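Local coordinates for STBB protein (Escherichia coli, PDB 2JD3) that probably binds the plasmid centromere parC as a ribbon-helix-helix dimer and couples it to ParM filaments in plasmid partition, at residues D21-E26 with A63-E68; H51-R56 with T76-T81; V59-I64 with D72-L77. One frame throughout, in Å; residues are numbered along the deposited sequence.

How the contacts relate
Strand 8-14 with helices 19-29 and 33-53 forms the ribbon-helix-helix part; helices 56-64 and 71-82 follow. Along the chain the segments of contacts 1 and 2 interleave (21-26, 51-56, 63-68, 76-81), and contact 3 joins the consecutive helices 56-64 and 71-82. Helix 56-64 is common to contacts 1 and 3, helix 71-82 to contacts 2 and 3, so contact 3 sits between the other two. The centres lie about 12 Å (1 to 3), 8 Å (2 to 3) and 19 Å (1 to 2) apart. Every contact also touches the second subunit, so the added helices pack within the chain and probably contribute to the dimer as well.

Contact 1: D21-E26 with A63-E68; sequences DFQTLE and AILSEE
With CG anti to the backbone N (chi1 174°) and the next torsion also extended (chi2 168°), Gln-23 reaches straight out from helix 19-29 to Leu-65 and Ser-66. This helix follows strand 8-14 and is the first helix of the ribbon-helix-helix fold, so the contact joins the DNA-binding fold to the loop that follows helix 56-64. Leu-65, the first residue to depart from helical backbone angles after that helix, extends its side chain in the opposite direction to that of Gln-23, and the two overlap alongside each other. The evidence is a run of carbon contacts: CG of Gln-23 lies 4.0 Å from CD1 of Leu-65, and its CD comes to 3.8 Å from the same methyl. Beyond this apolar stem the amide end is laid against the backbone of the loop, with Gln-23 CD 3.6 Å from Ser-66 C. Thr-24 OG1, 4.2 Å from Leu-65 CD1, adds a looser touch and is itself hydrogen-bonded to Ala-20 O within its own helix. Other partners surround helix 19-29: Asp-21 receives a hydrogen bond from the backbone N of His-15 and makes a salt bridge with Arg-41 of the second subunit, whose Gln-52 packs on Gln-23 and Ile-45 on Thr-24. The loop met by Gln-23 contains an ST turn, in which Ser-66 OG accepts from Glu-68 N at 3.1 Å, the angle at the hydrogen being 158°.

Contact 2: H51-R56 with T76-T81; sequences HQLDPR and TLLSQT
Asp-54 meets Thr-81 where the end of helix 33-53 faces the last turn of helix 71-82, and the two side chains lie at a slant to each other. Taken outward, CB of Asp-54 is 3.8 Å from the backbone O of Thr-81. The next atom, CG, stands anti to the backbone N (chi1 -173°), which carries the carboxylate across to the threonine, and it lies 3.4 Å from Thr-81 OG1. At the tip, OD1 forms a salt bridge with Arg-56, whose NH1 donates to it at 2.8 Å; the acid sits at the edge of the guanidinium group, nearly in its plane, whereas the donor meets the syn side of OD1 33° out of the carboxylate plane. OD1 also lies 3.2 Å from Thr-81 O, two acceptors without a bond. OD2, less certainly placed, accepts from Arg-56 N and, weakly, from Arg-56 NH1 and Thr-81 OG1. The same threonine hydroxyl stands over one face of the guanidinium, 3.4 Å above the plane and offset toward the rim, so Thr-81 touches both members of the ion pair. Leu-57 of helix 56-64 also packs on Thr-81. Beside it, Leu-53 CD2 packs on Leu-78 CD2 at 4.1 Å; Phe-69 of the second subunit packs on Leu-53 and Ala-71 of that subunit on Leu-78. An aspartate just past one helix whose side chain accepts from the backbone N two residues on is consistent with N-capping of helix 56-64, as far as the place of OD2 allows.

Contact 3: V59-I64 with D72-L77; sequences VLLTAI and DQVVTL
Leu-60 opens the packing of helix 56-64 on helix 71-82, its CB lying 4.0 Å from CG of Leu-77. Leu-61 comes next: its CD2 meets Leu-77 CD2 and, one turn earlier in that helix, Val-74 CG2 at 4.1 Å. One turn after Leu-60, Ile-64 reaches toward Leu-77, with its methyl CG2 4.0 Å from CD2 of the leucine, tip to tip. With CG1 anti to the backbone N (chi1 -151°) and the chain extended beyond it, CD1 of Ile-64 lies 3.9 Å from CD of Gln-73. Trimming this residue to an alanine would probably open a gap beside Leu-77 and leave the Gln-73 amide without its apolar support. A water bridges the same corner, donating to Ile-64 O at 2.9 Å and accepting from Gln-73 NE2. Leu-77, touched by three residues, is thus the hub. The axes of the two segments approach to 10.5 Å at 141°, so these consecutive helices form a roughly antiparallel, splayed alpha-alpha hairpin. Helix 56-64 lies against helix 33-53 of the second subunit, whose Ser-46 packs on Leu-61 and Ile-45 on Thr-62, while Trp-84 NE1 of that subunit hydrogen-bonds Asp-72 OD1 on helix 71-82.

Contact 1: D21-E26 with A63-E68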
loop_
_atom_site.group_PDB
_atom_site.type_symbol
_atom_site.label_atom_id
_atom_site.label_comp_id
_atom_site.label_asym_id
_atom_site.label_seq_id
_atom_site.Cartn_x
_atom_site.Cartn_y
_atom_site.Cartn_z
ATOM N N ASP A 21 -7.298 7.841 9.569
ATOM C CA ASP A 21 -6.477 7.444 10.710
ATOM C C ASP A 21 -7.273 6.604 11.702
ATOM O O ASP A 21 -6.773 5.614 12.239
ATOM C CB ASP A 21 -5.902 8.669 11.424
ATOM C CG ASP A 21 -5.072 9.536 10.507
ATOM O OD1 ASP A 21 -3.893 9.798 10.829
ATOM O OD2 ASP A 21 -5.604 9.956 9.457
ATOM N N PHE A 22 -8.520 6.988 11.939
ATOM C CA PHE A 22 -9.340 6.244 12.876
ATOM C C PHE A 22 -9.636 4.848 12.357
ATOM O O PHE A 22 -9.580 3.882 13.102
ATOM C CB PHE A 22 -10.658 6.968 13.147
ATOM C CG PHE A 22 -11.444 6.371 14.276
ATOM C CD1 PHE A 22 -11.017 6.532 15.596
ATOM C CD2 PHE A 22 -12.580 5.606 14.025
ATOM C CE1 PHE A 22 -11.706 5.938 16.647
ATOM C CE2 PHE A 22 -13.277 5.008 15.068
ATOM C CZ PHE A 22 -12.842 5.172 16.381
ATOM N N GLN A 23 -9.959 4.740 11.079
ATOM C CA GLN A 23 -10.262 3.440 10.504
ATOM C C GLN A 23 -9.027 2.536 10.583
ATOM O O GLN A 23 -9.146 1.311 10.688
ATOM C CB GLN A 23 -10.743 3.608 9.058
ATOM C CG GLN A 23 -10.954 2.313 8.325
ATOM C CD GLN A 23 -11.695 2.487 7.008
ATOM O OE1 GLN A 23 -11.584 1.644 6.107
ATOM N NE2 GLN A 23 -12.471 3.572 6.893
ATOM N N THR A 24 -7.842 3.152 10.556
ATOM C CA THR A 24 -6.583 2.420 10.635
ATOM C C THR A 24 -6.372 1.912 12.057
ATOM O O THR A 24 -5.914 0.790 12.250
ATOM C CB THR A 24 -5.392 3.309 10.229
ATOM O OG1 THR A 24 -5.613 3.813 8.914
ATOM C CG2 THR A 24 -4.106 2.518 10.219
ATOM N N LEU A 25 -6.709 2.743 13.045
ATOM C CA LEU A 25 -6.581 2.368 14.455
ATOM C C LEU A 25 -7.376 1.109 14.750
ATOM O O LEU A 25 -6.891 0.195 15.415
ATOM C CB LEU A 25 -7.090 3.481 15.368
ATOM C CG LEU A 25 -6.136 4.635 15.653
ATOM C CD1 LEU A 25 -6.855 5.725 16.423
ATOM C CD2 LEU A 25 -4.964 4.123 16.448
ATOM N N GLU A 26 -8.607 1.063 14.261
ATOM C CA GLU A 26 -9.439 -0.100 14.493
ATOM C C GLU A 26 -8.811 -1.342 13.883
ATOM O O GLU A 26 -8.807 -2.404 14.497
ATOM C CB GLU A 26 -10.839 0.139 13.931
ATOM C CG GLU A 26 -11.626 1.152 14.746
ATOM C CD GLU A 26 -13.022 1.394 14.208
ATOM O OE1 GLU A 26 -13.806 2.095 14.889
ATOM O OE2 GLU A 26 -13.334 0.889 13.104
ATOM N N ALA A 63 -6.288 9.336 1.562
ATOM C CA ALA A 63 -7.396 10.251 1.358
ATOM C C ALA A 63 -8.731 9.559 1.029
ATOM O O ALA A 63 -9.766 9.901 1.600
ATOM C CB ALA A 63 -7.024 11.249 0.266
ATOM N N ILE A 64 -8.716 8.584 0.128
ATOM C CA ILE A 64 -9.949 7.899 -0.248
ATOM C C ILE A 64 -10.469 6.906 0.801
ATOM O O ILE A 64 -11.671 6.626 0.857
ATOM C CB ILE A 64 -9.774 7.146 -1.593
ATOM C CG1 ILE A 64 -11.113 7.067 -2.326
ATOM C CG2 ILE A 64 -9.260 5.739 -1.351
ATOM C CD1 ILE A 64 -11.007 6.512 -3.741
ATOM N N LEU A 65 -9.562 6.394 1.632
ATOM C CA LEU A 65 -9.885 5.406 2.663
ATOM C C LEU A 65 -11.213 5.582 3.404
ATOM O O LEU A 65 -11.442 6.592 4.058
ATOM C CB LEU A 65 -8.760 5.348 3.693
ATOM C CG LEU A 65 -8.465 3.996 4.352
ATOM C CD1 LEU A 65 -8.467 4.172 5.847
ATOM C CD2 LEU A 65 -9.464 2.943 3.918
ATOM N N SER A 66 -12.072 4.572 3.303
ATOM C CA SER A 66 -13.377 4.566 3.955
ATOM C C SER A 66 -13.760 3.105 4.141
ATOM O O SER A 66 -13.044 2.215 3.692
ATOM C CB SER A 66 -14.421 5.235 3.069
ATOM O OG SER A 66 -14.754 4.400 1.970
ATOM N N GLU A 67 -14.892 2.847 4.782
ATOM C CA GLU A 67 -15.325 1.470 4.992
ATOM C C GLU A 67 -15.720 0.777 3.705
ATOM O O GLU A 67 -16.070 -0.392 3.712
ATOM C CB GLU A 67 -16.502 1.423 5.955
ATOM C CG GLU A 67 -16.131 1.697 7.400
ATOM C CD GLU A 67 -17.359 1.800 8.287
ATOM O OE1 GLU A 67 -18.186 2.716 8.054
ATOM O OE2 GLU A 67 -17.498 0.964 9.211
ATOM N N GLU A 68 -15.657 1.501 2.598
ATOM C CA GLU A 68 -16.023 0.943 1.306
ATOM C C GLU A 68 -14.779 0.642 0.501
ATOM O O GLU A 68 -14.866 0.253 -0.663
ATOM C CB GLU A 68 -16.888 1.939 0.535
ATOM C CG GLU A 68 -18.024 2.544 1.357
ATOM C CD GLU A 68 -19.014 1.496 1.836
ATOM O OE1 GLU A 68 -19.937 1.849 2.610
ATOM O OE2 GLU A 68 -18.868 0.317 1.432
#

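Contact 2: H51-R56 with T76-T81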
loop_
_atom_site.group_PDB
_atom_site.type_symbol
_atom_site.label_atom_id
_atom_site.label_comp_id
_atom_site.label_asym_id
_atom_site.label_seq_id
_atom_site.Cartn_x
_atom_site.Cartn_y
_atom_site.Cartn_z
ATOM N N HIS A 51 4.624 4.227 -2.880
ATOM C CA HIS A 51 5.262 5.536 -3.042
ATOM C C HIS A 51 6.228 5.561 -4.224
ATOM O O HIS A 51 6.289 6.544 -4.968
ATOM C CB HIS A 51 6.040 5.923 -1.774
ATOM C CG HIS A 51 6.957 7.097 -1.960
ATOM N ND1 HIS A 51 6.505 8.400 -2.023
ATOM C CD2 HIS A 51 8.301 7.160 -2.137
ATOM C CE1 HIS A 51 7.528 9.213 -2.230
ATOM N NE2 HIS A 51 8.628 8.486 -2.304
ATOM N N GLN A 52 6.988 4.480 -4.381
ATOM C CA GLN A 52 7.978 4.367 -5.452
ATOM C C GLN A 52 7.329 4.270 -6.828
ATOM O O GLN A 52 7.935 4.626 -7.837
ATOM C CB GLN A 52 8.875 3.146 -5.214
ATOM C CG GLN A 52 9.433 3.058 -3.800
ATOM C CD GLN A 52 10.328 1.846 -3.587
ATOM O OE1 GLN A 52 10.546 1.410 -2.449
ATOM N NE2 GLN A 52 10.859 1.299 -4.680
ATOM N N LEU A 53 6.098 3.781 -6.861
ATOM C CA LEU A 53 5.363 3.643 -8.104
ATOM C C LEU A 53 4.958 5.036 -8.567
ATOM O O LEU A 53 4.938 5.336 -9.759
ATOM C CB LEU A 53 4.124 2.792 -7.864
ATOM C CG LEU A 53 4.032 1.462 -8.599
ATOM C CD1 LEU A 53 5.394 0.797 -8.671
ATOM C CD2 LEU A 53 3.021 0.583 -7.881
ATOM N N ASP A 54 4.622 5.871 -7.594
ATOM C CA ASP A 54 4.215 7.250 -7.814
ATOM C C ASP A 54 3.988 7.808 -6.425
ATOM O O ASP A 54 3.217 7.256 -5.648
ATOM C CB ASP A 54 2.910 7.325 -8.599
ATOM C CG ASP A 54 2.548 8.752 -8.982
ATOM O OD1 ASP A 54 2.876 9.174 -10.111
ATOM O OD2 ASP A 54 1.948 9.455 -8.144
ATOM N N PRO A 55 4.657 8.912 -6.090
ATOM C CA PRO A 55 4.481 9.494 -4.757
ATOM C C PRO A 55 3.049 9.880 -4.377
ATOM O O PRO A 55 2.701 9.841 -3.203
ATOM C CB PRO A 55 5.436 10.684 -4.775
ATOM C CG PRO A 55 5.470 11.067 -6.244
ATOM C CD PRO A 55 5.562 9.729 -6.915
ATOM N N ARG A 56 2.211 10.230 -5.349
ATOM C CA ARG A 56 0.834 10.610 -5.030
ATOM C C ARG A 56 -0.007 9.446 -4.499
ATOM O O ARG A 56 -0.951 9.668 -3.727
ATOM C CB ARG A 56 0.106 11.175 -6.256
ATOM C CG ARG A 56 0.702 12.394 -6.880
ATOM C CD ARG A 56 1.063 12.063 -8.308
ATOM N NE ARG A 56 0.045 12.439 -9.280
ATOM C CZ ARG A 56 -0.046 11.911 -10.495
ATOM N NH1 ARG A 56 0.813 10.974 -10.883
ATOM N NH2 ARG A 56 -0.986 12.328 -11.330
ATOM N N THR A 76 -7.992 1.565 -9.619
ATOM C CA THR A 76 -8.333 2.837 -10.240
ATOM C C THR A 76 -7.284 3.910 -9.958
ATOM O O THR A 76 -6.706 4.485 -10.884
ATOM C CB THR A 76 -9.692 3.317 -9.753
ATOM O OG1 THR A 76 -10.687 2.357 -10.135
ATOM C CG2 THR A 76 -10.022 4.676 -10.350
ATOM N N LEU A 77 -7.041 4.189 -8.683
ATOM C CA LEU A 77 -6.035 5.177 -8.320
ATOM C C LEU A 77 -4.714 4.802 -8.993
ATOM O O LEU A 77 -3.945 5.657 -9.424
ATOM C CB LEU A 77 -5.867 5.202 -6.806
ATOM C CG LEU A 77 -6.716 6.197 -6.016
ATOM C CD1 LEU A 77 -8.005 6.511 -6.733
ATOM C CD2 LEU A 77 -6.991 5.625 -4.651
ATOM N N LEU A 78 -4.470 3.503 -9.091
ATOM C CA LEU A 78 -3.258 2.990 -9.701
ATOM C C LEU A 78 -3.107 3.405 -11.160
ATOM O O LEU A 78 -2.022 3.783 -11.607
ATOM C CB LEU A 78 -3.265 1.473 -9.618
ATOM C CG LEU A 78 -2.145 0.854 -8.807
ATOM C CD1 LEU A 78 -2.336 -0.644 -8.818
ATOM C CD2 LEU A 78 -0.791 1.240 -9.384
ATOM N N SER A 79 -4.199 3.312 -11.914
ATOM C CA SER A 79 -4.143 3.653 -13.327
ATOM C C SER A 79 -4.155 5.156 -13.541
ATOM O O SER A 79 -3.454 5.668 -14.416
ATOM C CB SER A 79 -5.303 3.001 -14.076
ATOM O OG SER A 79 -6.525 3.416 -13.526
ATOM N N GLN A 80 -4.948 5.861 -12.739
ATOM C CA GLN A 80 -5.029 7.312 -12.850
ATOM C C GLN A 80 -3.702 7.926 -12.457
ATOM O O GLN A 80 -3.445 9.086 -12.712
ATOM C CB GLN A 80 -6.116 7.860 -11.923
ATOM C CG GLN A 80 -7.526 7.689 -12.444
ATOM C CD GLN A 80 -7.782 8.514 -13.693
ATOM O OE1 GLN A 80 -8.839 8.404 -14.316
ATOM N NE2 GLN A 80 -6.815 9.354 -14.062
ATOM N N THR A 81 -2.839 7.119 -11.871
ATOM C CA THR A 81 -1.580 7.615 -11.371
ATOM C C THR A 81 -0.344 6.939 -11.963
ATOM O O THR A 81 0.776 7.376 -11.738
ATOM C CB THR A 81 -1.585 7.427 -9.856
ATOM O OG1 THR A 81 -0.820 8.456 -9.238
ATOM C CG2 THR A 81 -1.011 6.077 -9.491
#

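Contact 3: V59-I64 with D72-L77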
loop_
_atom_site.group_PDB
_atom_site.type_symbol
_atom_site.label_atom_id
_atom_site.label_comp_id
_atom_site.label_asym_id
_atom_site.label_seq_id
_atom_site.Cartn_x
_atom_site.Cartn_y
_atom_site.Cartn_z
ATOM N N VAL A 59 -0.809 8.930 -0.729
ATOM C CA VAL A 59 -1.664 9.952 -0.129
ATOM C C VAL A 59 -3.055 9.887 -0.781
ATOM O O VAL A 59 -4.040 10.304 -0.199
ATOM C CB VAL A 59 -1.010 11.395 -0.180
ATOM C CG1 VAL A 59 0.288 11.362 -0.973
ATOM C CG2 VAL A 59 -1.989 12.416 -0.718
ATOM N N LEU A 60 -3.144 9.327 -1.976
ATOM C CA LEU A 60 -4.445 9.169 -2.623
ATOM C C LEU A 60 -5.228 8.068 -1.885
ATOM O O LEU A 60 -6.438 8.187 -1.663
ATOM C CB LEU A 60 -4.270 8.749 -4.090
ATOM C CG LEU A 60 -4.637 9.667 -5.257
ATOM C CD1 LEU A 60 -4.877 11.076 -4.787
ATOM C CD2 LEU A 60 -3.510 9.623 -6.267
ATOM N N LEU A 61 -4.540 6.984 -1.529
ATOM C CA LEU A 61 -5.192 5.883 -0.829
ATOM C C LEU A 61 -5.593 6.337 0.548
ATOM O O LEU A 61 -6.688 6.027 1.007
ATOM C CB LEU A 61 -4.281 4.658 -0.692
ATOM C CG LEU A 61 -3.915 3.779 -1.890
ATOM C CD1 LEU A 61 -3.340 2.481 -1.356
ATOM C CD2 LEU A 61 -5.117 3.467 -2.736
ATOM N N THR A 62 -4.717 7.067 1.224
ATOM C CA THR A 62 -5.067 7.520 2.562
ATOM C C THR A 62 -6.315 8.370 2.474
ATOM O O THR A 62 -7.283 8.147 3.198
ATOM C CB THR A 62 -3.964 8.363 3.197
ATOM O OG1 THR A 62 -2.840 7.536 3.488
ATOM C CG2 THR A 62 -4.460 8.985 4.475
ATOM N N ALA A 63 -6.288 9.336 1.562
ATOM C CA ALA A 63 -7.396 10.251 1.358
ATOM C C ALA A 63 -8.731 9.559 1.029
ATOM O O ALA A 63 -9.766 9.901 1.600
ATOM C CB ALA A 63 -7.024 11.249 0.266
ATOM N N ILE A 64 -8.716 8.584 0.128
ATOM C CA ILE A 64 -9.949 7.899 -0.248
ATOM C C ILE A 64 -10.469 6.906 0.801
ATOM O O ILE A 64 -11.671 6.626 0.857
ATOM C CB ILE A 64 -9.774 7.146 -1.593
ATOM C CG1 ILE A 64 -11.113 7.067 -2.326
ATOM C CG2 ILE A 64 -9.260 5.739 -1.351
ATOM C CD1 ILE A 64 -11.007 6.512 -3.741
ATOM N N ASP A 72 -10.869 -2.663 -6.177
ATOM C CA ASP A 72 -11.255 -1.856 -7.322
ATOM C C ASP A 72 -10.827 -0.394 -7.195
ATOM O O ASP A 72 -10.443 0.232 -8.182
ATOM C CB ASP A 72 -12.768 -1.951 -7.530
ATOM C CG ASP A 72 -13.196 -1.508 -8.918
ATOM O OD1 ASP A 72 -12.888 -2.217 -9.909
ATOM O OD2 ASP A 72 -13.840 -0.441 -9.016
ATOM N N GLN A 73 -10.897 0.164 -5.993
ATOM C CA GLN A 73 -10.479 1.547 -5.816
ATOM C C GLN A 73 -8.970 1.649 -5.985
ATOM O O GLN A 73 -8.465 2.620 -6.550
ATOM C CB GLN A 73 -10.863 2.068 -4.436
ATOM C CG GLN A 73 -12.317 2.444 -4.283
ATOM C CD GLN A 73 -12.598 3.087 -2.945
ATOM O OE1 GLN A 73 -13.612 3.763 -2.765
ATOM N NE2 GLN A 73 -11.698 2.883 -1.993
ATOM N N VAL A 74 -8.249 0.646 -5.495
ATOM C CA VAL A 74 -6.796 0.662 -5.604
ATOM C C VAL A 74 -6.380 0.586 -7.058
ATOM O O VAL A 74 -5.492 1.320 -7.486
ATOM C CB VAL A 74 -6.136 -0.509 -4.828
ATOM C CG1 VAL A 74 -4.634 -0.484 -5.026
ATOM C CG2 VAL A 74 -6.461 -0.405 -3.352
ATOM N N VAL A 75 -7.025 -0.285 -7.826
ATOM C CA VAL A 75 -6.668 -0.422 -9.235
ATOM C C VAL A 75 -6.903 0.892 -9.967
ATOM O O VAL A 75 -6.109 1.297 -10.819
ATOM C CB VAL A 75 -7.480 -1.543 -9.931
ATOM C CG1 VAL A 75 -7.023 -1.700 -11.365
ATOM C CG2 VAL A 75 -7.304 -2.854 -9.193
ATOM N N THR A 76 -7.992 1.565 -9.619
ATOM C CA THR A 76 -8.333 2.837 -10.240
ATOM C C THR A 76 -7.284 3.910 -9.958
ATOM O O THR A 76 -6.706 4.485 -10.884
ATOM C CB THR A 76 -9.692 3.317 -9.753
ATOM O OG1 THR A 76 -10.687 2.357 -10.135
ATOM C CG2 THR A 76 -10.022 4.676 -10.350
ATOM N N LEU A 77 -7.041 4.189 -8.683
ATOM C CA LEU A 77 -6.035 5.177 -8.320
ATOM C C LEU A 77 -4.714 4.802 -8.993
ATOM O O LEU A 77 -3.945 5.657 -9.424
ATOM C CB LEU A 77 -5.867 5.202 -6.806
ATOM C CG LEU A 77 -6.716 6.197 -6.016
ATOM C CD1 LEU A 77 -8.005 6.511 -6.733
ATOM C CD2 LEU A 77 -6.991 5.625 -4.651
HETATM O O HOH W 1 -12.765 4.128 -0.037
#